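Digeranylgeranylglycerophospholipid reductase (Sulfolobus acidocaldarius, PDB 4OPC) catalyses the FAD-dependent hydrogenation of the double bonds in the geranylgeranyl chains of archaeal membrane lipids, turning unsaturated archaeols into saturated ones. Local coordinates at residues L10-G15 with K152-A157; D392-V397 with F408-V413. One frame throughout, in Å; residues are numbered along the deposited sequence. Where two conformers were deposited one is given.

Contact 1 (L10-G15 with K152-A157); sequences LIIGGG and KVVVEA. With FDA (dihydroflavine-adenine dinucleotide), chain B.
L10, I11 and I12 pair in parallel with V154, V155 and E156, the axes of the two short strands approaching to 4.7 Å at an angle of 17°, and four backbone hydrogen bonds join them. L10 uses both its polar backbone atoms, its N on V153 O and its O receiving V155 N at 2.8 Å; I12 does the same, its N on V155 O in an almost straight bond (178°) and its O receiving A157 N, a more bent one. Branched apolar residues suit these buried central strands. On one face the side chains of I11 and V155 run alongside each other in the same direction, with I11 CG1 4.0 Å from V155 CB. On the other, I12 CD1 reaches back across to V154 CG1 at 3.6 Å. With chi1 at -53°, CG2 of I12 is anti to the backbone N and lies 3.5 Å from N1A of the flavin dinucleotide's adenine. The carboxylate of E156, also buried, is held by T158, S290 and the backbone N of F164 and R165. Beyond the strand comes the glycine-rich turn of a Rossmann-type dinucleotide fold. At G13 any CB would run into A157 O, and at G15, the N-cap of helix 16-25, into the cofactor's O5B. A water donates to A157 O (2.8 Å) and to the cofactor's phosphate oxygen O1P, and accepts a weak hydrogen bond from G15 N. Around the pair, strand 32-35 continues the sheet beside I11 and strand 284-286 beside V154, while I316 of helix 302-322 packs on V153 and V155, and V133 of strand 132-140 on V154.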
ATOM      1  N   LEU A  10       6.370   7.638 -20.031  1.00 11.79           N
ATOM      2  CA  LEU A  10       7.361   7.996 -19.022  1.00 12.16           C
ATOM      3  C   LEU A  10       6.879   7.515 -17.660  1.00 10.69           C
ATOM      4  O   LEU A  10       5.788   7.899 -17.221  1.00 12.99           O
ATOM      5  CB  LEU A  10       7.568   9.508 -18.990  1.00 13.50           C
ATOM      6  CG  LEU A  10       8.376  10.059 -17.813  1.00 12.17           C
ATOM      7  CD1 LEU A  10       9.824   9.571 -17.851  1.00 14.25           C
ATOM      8  CD2 LEU A  10       8.320  11.571 -17.821  1.00 14.93           C
ATOM      9  N   ILE A  11       7.684   6.687 -16.996  1.00 10.58           N
ATOM     10  CA  ILE A  11       7.342   6.182 -15.661  1.00 11.02           C
ATOM     11  C   ILE A  11       8.223   6.907 -14.673  1.00 12.71           C
ATOM     12  O   ILE A  11       9.453   6.906 -14.810  1.00 12.08           O
ATOM     13  CB  ILE A  11       7.554   4.658 -15.549  1.00 12.81           C
ATOM     14  CG1 ILE A  11       6.739   3.935 -16.623  1.00 13.62           C
ATOM     15  CG2 ILE A  11       7.180   4.161 -14.140  1.00 12.36           C
ATOM     16  CD1 ILE A  11       7.145   2.468 -16.831  1.00 14.64           C
ATOM     17  N   ILE A  12       7.591   7.559 -13.702  1.00 11.02           N
ATOM     18  CA  ILE A  12       8.320   8.344 -12.714  1.00 12.13           C
ATOM     19  C   ILE A  12       8.292   7.606 -11.392  1.00 11.27           C
ATOM     20  O   ILE A  12       7.258   7.559 -10.709  1.00 11.94           O
ATOM     21  CB  ILE A  12       7.735   9.745 -12.545  1.00 11.41           C
ATOM     22  CG1 ILE A  12       7.615  10.455 -13.900  1.00 12.59           C
ATOM     23  CG2 ILE A  12       8.588  10.554 -11.584  1.00 11.35           C
ATOM     24  CD1 ILE A  12       6.935  11.808 -13.805  1.00 14.71           C
ATOM     25  N   GLY A  13       9.431   7.003 -11.063  1.00 10.88           N
ATOM     26  CA  GLY A  13       9.588   6.191  -9.868  1.00 11.71           C
ATOM     27  C   GLY A  13       9.745   4.731 -10.229  1.00 11.84           C
ATOM     28  O   GLY A  13       9.026   4.202 -11.084  1.00 13.04           O
ATOM     29  N   GLY A  14      10.689   4.073  -9.570  1.00 11.13           N
ATOM     30  CA  GLY A  14      11.017   2.697  -9.882  1.00 13.40           C
ATOM     31  C   GLY A  14      10.932   1.733  -8.711  1.00 12.50           C
ATOM     32  O   GLY A  14      11.670   0.755  -8.690  1.00 14.34           O
ATOM     33  N   GLY A  15      10.049   2.010  -7.747  1.00 11.98           N
ATOM     34  CA  GLY A  15       9.778   1.063  -6.671  1.00 12.93           C
ATOM     35  C   GLY A  15       8.904  -0.068  -7.175  1.00 11.55           C
ATOM     36  O   GLY A  15       8.842  -0.304  -8.376  1.00 12.94           O
ATOM     37  N   LYS A 152       3.057  10.245 -24.280  1.00 14.45           N
ATOM     38  CA  LYS A 152       1.597  10.173 -24.360  1.00 13.81           C
ATOM     39  C   LYS A 152       0.965   9.963 -22.984  1.00 14.66           C
ATOM     40  O   LYS A 152      -0.130  10.457 -22.716  1.00 14.89           O
ATOM     41  CB  LYS A 152       1.138   9.063 -25.317  1.00 15.54           C
ATOM     42  CG  LYS A 152       1.605   9.216 -26.742  1.00 17.30           C
ATOM     43  CD  LYS A 152       1.429  10.646 -27.262  1.00 22.51           C
ATOM     44  CE  LYS A 152      -0.019  11.020 -27.479  1.00 43.78           C
ATOM     45  NZ  LYS A 152      -0.141  12.403 -28.031  1.00 47.57           N
ATOM     46  N   VAL A 153       1.630   9.184 -22.132  1.00 12.67           N
ATOM     47  CA  VAL A 153       1.150   8.928 -20.777  0.52 12.46           C
ATOM     48  C   VAL A 153       2.324   8.969 -19.810  1.00 12.56           C
ATOM     49  O   VAL A 153       3.390   8.398 -20.079  1.00 13.59           O
ATOM     50  CB  VAL A 153       0.459   7.541 -20.644  0.52 14.23           C
ATOM     51  CG1 VAL A 153      -0.200   7.393 -19.271  0.52 13.76           C
ATOM     52  CG2 VAL A 153      -0.573   7.327 -21.731  0.52 19.56           C
ATOM     53  N   VAL A 154       2.132   9.660 -18.698  1.00 11.30           N
ATOM     54  CA  VAL A 154       3.040   9.613 -17.564  1.00 11.27           C
ATOM     55  C   VAL A 154       2.441   8.643 -16.547  1.00 10.81           C
ATOM     56  O   VAL A 154       1.244   8.717 -16.238  1.00 11.99           O
ATOM     57  CB  VAL A 154       3.204  10.994 -16.908  1.00 11.08           C
ATOM     58  CG1 VAL A 154       3.891  10.872 -15.546  1.00 14.15           C
ATOM     59  CG2 VAL A 154       4.016  11.929 -17.795  1.00 13.23           C
ATOM     60  N   VAL A 155       3.257   7.718 -16.055  1.00 11.27           N
ATOM     61  CA  VAL A 155       2.859   6.863 -14.947  1.00 10.93           C
ATOM     62  C   VAL A 155       3.511   7.452 -13.708  1.00 10.61           C
ATOM     63  O   VAL A 155       4.741   7.480 -13.595  1.00 12.64           O
ATOM     64  CB  VAL A 155       3.317   5.407 -15.167  1.00 10.50           C
ATOM     65  CG1 VAL A 155       3.020   4.574 -13.938  1.00 12.84           C
ATOM     66  CG2 VAL A 155       2.631   4.818 -16.393  1.00 13.58           C
ATOM     67  N   GLU A 156       2.690   7.988 -12.809  1.00 10.38           N
ATOM     68  CA  GLU A 156       3.164   8.636 -11.597  1.00 10.55           C
ATOM     69  C   GLU A 156       3.273   7.574 -10.510  1.00 11.66           C
ATOM     70  O   GLU A 156       2.269   7.102  -9.979  1.00 11.08           O
ATOM     71  CB  GLU A 156       2.182   9.741 -11.179  1.00 12.00           C
ATOM     72  CG  GLU A 156       2.835  11.016 -10.647  1.00 13.77           C
ATOM     73  CD  GLU A 156       3.177  10.975  -9.161  1.00 11.90           C
ATOM     74  OE1 GLU A 156       3.317   9.873  -8.602  1.00 12.06           O
ATOM     75  OE2 GLU A 156       3.358  12.055  -8.557  1.00 11.89           O
ATOM     76  N   ALA A 157       4.505   7.197 -10.200  1.00 10.81           N
ATOM     77  CA  ALA A 157       4.789   6.113  -9.276  1.00 10.10           C
ATOM     78  C   ALA A 157       5.792   6.597  -8.225  1.00 10.61           C
ATOM     79  O   ALA A 157       6.721   5.875  -7.851  1.00 10.53           O
ATOM     80  CB  ALA A 157       5.333   4.913 -10.041  1.00 12.05           C
TER
HETATM   81  PA  FDA B 501       8.174   3.658  -3.288  1.00 11.70           P
HETATM   82  O1A FDA B 501       8.212   4.752  -2.293  1.00 12.00           O
HETATM   83  O2A FDA B 501       8.760   2.312  -2.878  1.00 12.71           O
HETATM   84  O5B FDA B 501       8.930   4.126  -4.598  1.00 11.03           O
HETATM   85  C5B FDA B 501       8.776   5.472  -5.093  1.00 11.04           C
HETATM   86  C4B FDA B 501       9.991   5.785  -5.924  1.00 11.70           C
HETATM   87  O4B FDA B 501       9.797   7.044  -6.600  1.00 11.74           O
HETATM   88  C3B FDA B 501      11.301   5.909  -5.138  1.00 12.68           C
HETATM   89  O3B FDA B 501      12.265   4.963  -5.598  1.00 12.98           O
HETATM   90  C2B FDA B 501      11.707   7.383  -5.325  1.00 12.65           C
HETATM   91  O2B FDA B 501      13.113   7.559  -5.393  1.00 13.64           O
HETATM   92  C1B FDA B 501      11.035   7.724  -6.646  1.00 11.82           C
HETATM   93  N9A FDA B 501      10.715   9.126  -6.885  1.00 11.73           N
HETATM   94  C8A FDA B 501       9.904   9.935  -6.126  1.00 11.96           C
HETATM   95  N7A FDA B 501       9.727  11.135  -6.629  1.00 11.86           N
HETATM   96  C5A FDA B 501      10.463  11.110  -7.804  1.00 11.31           C
HETATM   97  C6A FDA B 501      10.644  12.060  -8.828  1.00 11.73           C
HETATM   98  N6A FDA B 501      10.036  13.247  -8.855  1.00 13.27           N
HETATM   99  N1A FDA B 501      11.394  11.699  -9.888  1.00 11.89           N
HETATM  100  C2A FDA B 501      11.973  10.494  -9.887  1.00 12.57           C
HETATM  101  N3A FDA B 501      11.844   9.503  -9.002  1.00 12.19           N
HETATM  102  C4A FDA B 501      11.047   9.869  -7.992  1.00 11.53           C
HETATM  103  N1  FDA B 501       4.043  -3.298   2.310  1.00 10.95           N
HETATM  104  C2  FDA B 501       4.039  -4.661   2.152  1.00 11.33           C
HETATM  105  O2  FDA B 501       3.518  -5.189   1.175  1.00 11.95           O
HETATM  106  N3  FDA B 501       4.672  -5.403   3.114  1.00 11.51           N
HETATM  107  C4  FDA B 501       5.222  -4.945   4.294  1.00 11.85           C
HETATM  108  O4  FDA B 501       5.876  -5.710   4.999  1.00 12.91           O
HETATM  109  C4X FDA B 501       5.143  -3.543   4.438  1.00 11.30           C
HETATM  110  N5  FDA B 501       5.685  -2.964   5.547  1.00 11.23           N
HETATM  111  C5X FDA B 501       5.928  -1.606   5.573  1.00 10.87           C
HETATM  112  C6  FDA B 501       6.723  -1.050   6.565  1.00 11.82           C
HETATM  113  C7  FDA B 501       7.057   0.295   6.563  1.00 11.46           C
HETATM  114  C7M FDA B 501       8.028   0.818   7.589  1.00 12.64           C
HETATM  115  C8  FDA B 501       6.542   1.130   5.560  1.00 11.22           C
HETATM  116  C8M FDA B 501       6.944   2.585   5.489  1.00 13.20           C
HETATM  117  C9  FDA B 501       5.725   0.581   4.569  1.00 10.98           C
HETATM  118  C9A FDA B 501       5.431  -0.777   4.552  1.00 10.94           C
HETATM  119  N10 FDA B 501       4.642  -1.375   3.542  1.00 10.59           N
HETATM  120  C10 FDA B 501       4.610  -2.748   3.431  1.00 11.36           C
HETATM  121  C1' FDA B 501       4.112  -0.582   2.405  1.00 10.80           C
HETATM  122  C2' FDA B 501       5.026  -0.718   1.173  1.00 11.01           C
HETATM  123  O2' FDA B 501       6.399  -0.572   1.547  1.00 11.03           O
HETATM  124  C3' FDA B 501       4.688   0.356   0.136  1.00 11.05           C
HETATM  125  O3' FDA B 501       3.278   0.372  -0.043  1.00 10.86           O
HETATM  126  C4' FDA B 501       5.303   0.142  -1.254  1.00 11.09           C
HETATM  127  O4' FDA B 501       6.697  -0.148  -1.174  1.00 11.32           O
HETATM  128  C5' FDA B 501       5.072   1.340  -2.145  1.00 10.85           C
HETATM  129  O5' FDA B 501       5.750   1.154  -3.405  1.00 10.69           O
HETATM  130  P   FDA B 501       5.804   2.349  -4.454  1.00 10.86           P
HETATM  131  O1P FDA B 501       6.537   1.842  -5.626  1.00 10.79           O
HETATM  132  O2P FDA B 501       4.427   2.957  -4.680  1.00 10.79           O
HETATM  133  O3P FDA B 501       6.629   3.505  -3.717  1.00 10.86           O
HETATM  134  O   HOH W   1       7.430   3.132  -7.850  1.00 11.00           O

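Contact 2 (D392-V397 with F408-V413)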
ATOM      1  N   ASP A 392     -23.700 -10.789  13.475  1.00 27.71           N
ATOM      2  CA  ASP A 392     -24.732 -11.186  14.430  1.00 27.65           C
ATOM      3  C   ASP A 392     -24.178 -12.136  15.487  1.00 35.79           C
ATOM      4  O   ASP A 392     -24.453 -11.981  16.674  1.00 26.77           O
ATOM      5  CB  ASP A 392     -25.931 -11.821  13.718  1.00 30.31           C
ATOM      6  CG  ASP A 392     -26.823 -10.792  13.040  1.00 35.32           C
ATOM      7  OD1 ASP A 392     -26.729  -9.593  13.382  1.00 36.38           O
ATOM      8  OD2 ASP A 392     -27.624 -11.187  12.166  1.00 42.60           O
ATOM      9  N   LYS A 393     -23.389 -13.112  15.050  1.00 27.19           N
ATOM     10  CA  LYS A 393     -22.747 -14.048  15.968  1.00 26.79           C
ATOM     11  C   LYS A 393     -21.825 -13.317  16.938  1.00 24.58           C
ATOM     12  O   LYS A 393     -21.806 -13.609  18.138  1.00 25.53           O
ATOM     13  CB  LYS A 393     -21.976 -15.120  15.186  1.00 28.36           C
ATOM     14  CG  LYS A 393     -21.120 -16.035  16.041  1.00 35.28           C
ATOM     15  CD  LYS A 393     -21.945 -16.798  17.063  1.00 42.16           C
ATOM     16  CE  LYS A 393     -21.066 -17.734  17.879  1.00 56.42           C
ATOM     17  NZ  LYS A 393     -20.412 -18.762  17.022  1.00 57.55           N
ATOM     18  N   ALA A 394     -21.062 -12.368  16.407  1.00 23.24           N
ATOM     19  CA  ALA A 394     -20.171 -11.545  17.219  1.00 21.38           C
ATOM     20  C   ALA A 394     -20.941 -10.814  18.318  1.00 23.14           C
ATOM     21  O   ALA A 394     -20.500 -10.746  19.472  1.00 23.38           O
ATOM     22  CB  ALA A 394     -19.452 -10.548  16.337  1.00 20.49           C
ATOM     23  N   MET A 395     -22.094 -10.262  17.963  1.00 23.47           N
ATOM     24  CA  MET A 395     -22.893  -9.520  18.932  1.00 23.05           C
ATOM     25  C   MET A 395     -23.434 -10.418  20.031  1.00 23.61           C
ATOM     26  O   MET A 395     -23.520 -10.017  21.194  1.00 25.48           O
ATOM     27  CB  MET A 395     -24.010  -8.745  18.232  1.00 26.59           C
ATOM     28  CG  MET A 395     -23.494  -7.707  17.232  1.00 27.61           C
ATOM     29  SD  MET A 395     -22.437  -6.408  17.926  1.00 33.11           S
ATOM     30  CE  MET A 395     -20.797  -7.132  17.876  1.00 34.61           C
ATOM     31  N   ARG A 396     -23.778 -11.646  19.674  1.00 24.32           N
ATOM     32  CA  ARG A 396     -24.179 -12.609  20.687  1.00 25.32           C
ATOM     33  C   ARG A 396     -22.998 -12.957  21.599  1.00 24.14           C
ATOM     34  O   ARG A 396     -23.157 -13.100  22.808  1.00 27.07           O
ATOM     35  CB  ARG A 396     -24.773 -13.865  20.046  1.00 27.29           C
ATOM     36  CG  ARG A 396     -25.075 -14.978  21.042  1.00 33.05           C
ATOM     37  CD  ARG A 396     -25.882 -16.101  20.419  1.00 31.66           C
ATOM     38  NE  ARG A 396     -27.294 -15.753  20.285  1.00 32.57           N
ATOM     39  CZ  ARG A 396     -28.211 -16.571  19.778  1.00 35.05           C
ATOM     40  NH1 ARG A 396     -27.857 -17.776  19.354  1.00 42.80           N
ATOM     41  NH2 ARG A 396     -29.484 -16.186  19.694  1.00 36.66           N
ATOM     42  N   VAL A 397     -21.809 -13.080  21.021  1.00 23.49           N
ATOM     43  CA  VAL A 397     -20.623 -13.433  21.796  1.00 23.02           C
ATOM     44  C   VAL A 397     -20.310 -12.405  22.887  1.00 26.08           C
ATOM     45  O   VAL A 397     -19.929 -12.766  24.005  1.00 28.63           O
ATOM     46  CB  VAL A 397     -19.402 -13.647  20.872  1.00 28.99           C
ATOM     47  CG1 VAL A 397     -18.101 -13.635  21.664  1.00 30.28           C
ATOM     48  CG2 VAL A 397     -19.554 -14.951  20.101  1.00 32.46           C
ATOM     49  N   PHE A 408     -19.865  -2.927  20.383  1.00 17.88           N
ATOM     50  CA  PHE A 408     -21.284  -3.105  20.093  1.00 18.95           C
ATOM     51  C   PHE A 408     -21.720  -2.440  18.787  1.00 19.00           C
ATOM     52  O   PHE A 408     -22.862  -2.614  18.368  1.00 22.62           O
ATOM     53  CB  PHE A 408     -22.153  -2.616  21.258  1.00 20.26           C
ATOM     54  CG  PHE A 408     -22.036  -3.465  22.503  1.00 20.51           C
ATOM     55  CD1 PHE A 408     -22.690  -4.684  22.592  1.00 22.58           C
ATOM     56  CD2 PHE A 408     -21.277  -3.036  23.584  1.00 20.62           C
ATOM     57  CE1 PHE A 408     -22.585  -5.471  23.741  1.00 24.26           C
ATOM     58  CE2 PHE A 408     -21.161  -3.814  24.736  1.00 20.74           C
ATOM     59  CZ  PHE A 408     -21.816  -5.032  24.814  1.00 22.86           C
ATOM     60  N   LYS A 409     -20.833  -1.676  18.163  1.00 19.89           N
ATOM     61  CA  LYS A 409     -21.142  -1.044  16.883  1.00 23.65           C
ATOM     62  C   LYS A 409     -20.743  -1.896  15.695  1.00 25.79           C
ATOM     63  O   LYS A 409     -20.822  -1.437  14.556  1.00 23.37           O
ATOM     64  CB  LYS A 409     -20.474   0.325  16.786  1.00 24.64           C
ATOM     65  CG  LYS A 409     -21.179   1.371  17.642  1.00 29.23           C
ATOM     66  CD  LYS A 409     -20.401   2.666  17.681  1.00 29.83           C
ATOM     67  CE  LYS A 409     -21.169   3.755  18.404  1.00 31.40           C
ATOM     68  NZ  LYS A 409     -22.415   4.143  17.675  1.00 26.93           N
ATOM     69  N   LEU A 410     -20.336  -3.137  15.946  1.00 19.23           N
ATOM     70  CA  LEU A 410     -19.748  -3.944  14.876  1.00 19.54           C
ATOM     71  C   LEU A 410     -20.757  -4.227  13.760  1.00 20.09           C
ATOM     72  O   LEU A 410     -20.386  -4.284  12.581  1.00 20.38           O
ATOM     73  CB  LEU A 410     -19.184  -5.253  15.424  1.00 20.93           C
ATOM     74  CG  LEU A 410     -18.507  -6.127  14.360  1.00 20.69           C
ATOM     75  CD1 LEU A 410     -17.301  -5.393  13.793  1.00 22.79           C
ATOM     76  CD2 LEU A 410     -18.111  -7.483  14.921  1.00 31.17           C
ATOM     77  N   LYS A 411     -22.022  -4.414  14.118  1.00 23.02           N
ATOM     78  CA  LYS A 411     -23.047  -4.647  13.114  1.00 24.22           C
ATOM     79  C   LYS A 411     -23.181  -3.457  12.177  1.00 23.58           C
ATOM     80  O   LYS A 411     -23.250  -3.616  10.957  1.00 24.73           O
ATOM     81  CB  LYS A 411     -24.391  -4.920  13.779  1.00 26.34           C
ATOM     82  CG  LYS A 411     -25.528  -5.078  12.789  1.00 31.94           C
ATOM     83  CD  LYS A 411     -25.258  -6.222  11.828  1.00 44.59           C
ATOM     84  CE  LYS A 411     -26.491  -6.553  11.002  1.00 48.36           C
ATOM     85  NZ  LYS A 411     -27.601  -7.067  11.855  1.00 45.07           N
ATOM     86  N   ALA A 412     -23.209  -2.259  12.747  1.00 22.83           N
ATOM     87  CA  ALA A 412     -23.279  -1.040  11.944  1.00 24.12           C
ATOM     88  C   ALA A 412     -22.033  -0.874  11.073  1.00 21.23           C
ATOM     89  O   ALA A 412     -22.114  -0.385   9.946  1.00 23.88           O
ATOM     90  CB  ALA A 412     -23.457   0.172  12.836  1.00 26.59           C
ATOM     91  N   VAL A 413     -20.878  -1.262  11.604  1.00 16.80           N
ATOM     92  CA  VAL A 413     -19.641  -1.206  10.851  1.00 16.98           C
ATOM     93  C   VAL A 413     -19.758  -2.106   9.622  1.00 16.31           C
ATOM     94  O   VAL A 413     -19.425  -1.690   8.506  1.00 16.94           O
ATOM     95  CB  VAL A 413     -18.454  -1.632  11.721  1.00 16.31           C
ATOM     96  CG1 VAL A 413     -17.208  -1.741  10.884  1.00 17.09           C
ATOM     97  CG2 VAL A 413     -18.241  -0.617  12.829  1.00 19.05           C
TER
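D392 and K411 bridge a helix-loop-helix unit in which the end of helix 388-397 meets the start of helix 410-425. Apolar contacts lie on the buried side. A394 and L410 both direct their CB toward the partner segment, and the small methyl of A394 lets L410 CD2 approach to 3.6 Å. L410 also touches L386, in a loop, and F354 of helix 332-357, and its side chain lies about 5 Å from the bound phospholipid, so a branched aliphatic residue suits the spot. M395 contributes the largest share of the contact: its flexible chain, bent at chi2 (-60°) and chi3 (87°), carries CE to 3.5 Å from L410 CB, a tight approach, while SD rests 3.8 Å from F408 O. The polar contact is at the more exposed edge. There a long lysine can span the gap to a short aspartate: the CB of D392 points away from the other helix, yet its carboxylate comes back to meet K411. The aliphatic part of K411 also packs on L388 and A391. Bends at chi2 and chi4 bring the ammonium to the carboxylate, where NZ meets the syn side of D392 OD1 at 3.1 Å, 16° out of the carboxylate plane, in a salt bridge.

After the short strand 3-6 comes strand 9-12, the first strand of the cofactor-binding sheet, which leads through the glycine turn into helix 16-25. That helix opens an excursion of 136 residues, which also holds strands 32-35 and 116-118 of the same sheet, before strand 153-156 returns to lie beside strand 9-12: contact 1 closes this large loop and joins early and later parts of the cofactor-binding core. Contact 2 follows in series, neither nested in it nor crossing it, and closes a short loop, with ten residues between its segments, that joins two successive helices of the C-terminal helical region. The two lie on opposite sides of the chain's centre, their own centres about 44 Å apart.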